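Local coordinates for protein purine nucleoside phosphorylase (Schistosoma mansoni, PDB 5KO5) that probably catalyses the reversible phosphorolysis of purine nucleosides such as inosine and guanosine, and also binds the pyrimidine base cytosine, at residues A[246-249]-A[250-254]. Residues are numbered along the deposited sequence; the frame is centred on the assembly and turned at random.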
loop_
_atom_site.group_PDB
_atom_site.type_symbol
_atom_site.label_atom_id
_atom_site.label_comp_id
_atom_site.label_asym_id
_atom_site.label_seq_id
_atom_site.Cartn_x
_atom_site.Cartn_y
_atom_site.Cartn_z
ATOM N N ASN A 246 -5.972 -24.061 4.524
ATOM C CA ASN A 246 -4.578 -23.842 4.171
ATOM C C ASN A 246 -4.535 -23.386 2.722
ATOM O O ASN A 246 -4.807 -24.172 1.805
ATOM C CB ASN A 246 -3.717 -25.081 4.380
ATOM C CG ASN A 246 -2.260 -24.762 4.227
ATOM O OD1 ASN A 246 -1.819 -24.432 3.136
ATOM N ND2 ASN A 246 -1.516 -24.782 5.332
ATOM N N SER A 247 -4.195 -22.115 2.521
ATOM C CA SER A 247 -4.273 -21.542 1.184
ATOM C C SER A 247 -3.204 -22.089 0.255
ATOM O O SER A 247 -3.403 -22.107 -0.962
ATOM C CB SER A 247 -4.211 -20.017 1.258
ATOM O OG SER A 247 -5.266 -19.538 2.074
ATOM N N ILE A 248 -2.061 -22.514 0.795
ATOM C CA ILE A 248 -1.024 -23.098 -0.050
ATOM C C ILE A 248 -1.481 -24.450 -0.575
ATOM O O ILE A 248 -1.371 -24.743 -1.770
ATOM C CB ILE A 248 0.305 -23.203 0.725
ATOM C CG1 ILE A 248 0.908 -21.813 0.981
ATOM C CG2 ILE A 248 1.295 -24.120 -0.009
ATOM C CD1 ILE A 248 1.308 -21.056 -0.276
ATOM N N LEU A 249 -2.018 -25.283 0.317
ATOM C CA LEU A 249 -2.563 -26.569 -0.088
ATOM C C LEU A 249 -3.718 -26.387 -1.063
ATOM O O LEU A 249 -3.804 -27.095 -2.075
ATOM C CB LEU A 249 -3.014 -27.330 1.159
ATOM C CG LEU A 249 -3.027 -28.850 1.180
ATOM C CD1 LEU A 249 -1.707 -29.385 0.678
ATOM C CD2 LEU A 249 -3.285 -29.311 2.608
ATOM N N ASP A 250 -4.606 -25.421 -0.796
ATOM C CA ASP A 250 -5.745 -25.224 -1.686
ATOM C C ASP A 250 -5.285 -24.802 -3.079
ATOM O O ASP A 250 -5.853 -25.245 -4.085
ATOM C CB ASP A 250 -6.717 -24.190 -1.119
ATOM C CG ASP A 250 -7.413 -24.660 0.145
ATOM O OD1 ASP A 250 -7.434 -25.887 0.407
ATOM O OD2 ASP A 250 -7.947 -23.788 0.859
ATOM N N ALA A 251 -4.263 -23.942 -3.160
ATOM C CA ALA A 251 -3.729 -23.573 -4.471
ATOM C C ALA A 251 -3.128 -24.776 -5.184
ATOM O O ALA A 251 -3.287 -24.927 -6.402
ATOM C CB ALA A 251 -2.702 -22.453 -4.330
ATOM N N GLU A 252 -2.452 -25.662 -4.439
ATOM C CA GLU A 252 -1.881 -26.857 -5.054
ATOM C C GLU A 252 -2.958 -27.793 -5.584
ATOM O O GLU A 252 -2.700 -28.568 -6.512
ATOM C CB GLU A 252 -1.001 -27.609 -4.055
ATOM C CG GLU A 252 0.329 -26.942 -3.755
ATOM C CD GLU A 252 1.044 -27.598 -2.580
ATOM O OE1 GLU A 252 0.384 -28.325 -1.811
ATOM O OE2 GLU A 252 2.261 -27.393 -2.418
ATOM N N ASN A 253 -4.162 -27.732 -5.014
ATOM C CA ASN A 253 -5.250 -28.626 -5.371
ATOM C C ASN A 253 -6.387 -27.927 -6.110
ATOM O O ASN A 253 -7.447 -28.530 -6.296
ATOM C CB ASN A 253 -5.790 -29.307 -4.116
ATOM C CG ASN A 253 -4.822 -30.308 -3.530
ATOM O OD1 ASN A 253 -4.371 -31.236 -4.209
ATOM N ND2 ASN A 253 -4.539 -30.163 -2.237
ATOM N N ASP A 254 -6.195 -26.675 -6.529
ATOM C CA ASP A 254 -7.228 -25.917 -7.244
ATOM C C ASP A 254 -8.545 -25.877 -6.471
ATOM O O ASP A 254 -9.621 -26.068 -7.040
ATOM C CB ASP A 254 -7.448 -26.448 -8.665
ATOM C CG ASP A 254 -6.254 -26.222 -9.569
ATOM O OD1 ASP A 254 -5.634 -25.141 -9.482
ATOM O OD2 ASP A 254 -5.936 -27.128 -10.371
HETATM O O HOH W 1 -7.209 -26.249 3.365
#
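Asp250 turns one face of its carboxylate to the backbone carbonyl of Asn246: Asn246 O stands almost straight above Asp250 CG, at 3.1 Å, with no donor between it and the two carboxylate oxygens. Over the same face, a water that also accepts from Asn246 N gives Asp250 OD1 a bond of 3.0 Å from above the plane, while Asp250 OD2 is held by Asn245 ND2. With CG beside the backbone N (chi1 -67°), the carboxylate folds back toward the start of the helix; the water, Asn245 ND2 and that helix start would probably offset the closeness of the carbonyl oxygen. Asn246 O also accepts the backbone bond from Asp250 N at 2.9 Å.

The Asn246 amide has both ends engaged. Its OD1 receives a nearly straight bond, 171° at the hydrogen, from Leu249 N, which lies 3.0 Å away and tilted from the amide plane; ND2 reaches Leu126 O and Asn123 O and so fixes the flip.

Glu252 runs extended across Leu249, bringing OE1 to 3.4 Å from Leu249 CD1. Asn253 lies alongside the same leucine, its ND2 4.0 Å from Leu249 CG. Further i to i+4 bonds, Ala251 N to Ser247 O and Glu252 N to Ile248 O, join the turns.

This is a short helix with an Asn N-cap at the end of strand 236-246 and a Schellman motif at its C-terminus, where Asp254 takes positive phi and salt-bridges Arg170 of a second subunit. At the other end, Ser247, bonded through OG to Glu203 and Asn245, touches cytosine in the base pocket of this phosphorylase.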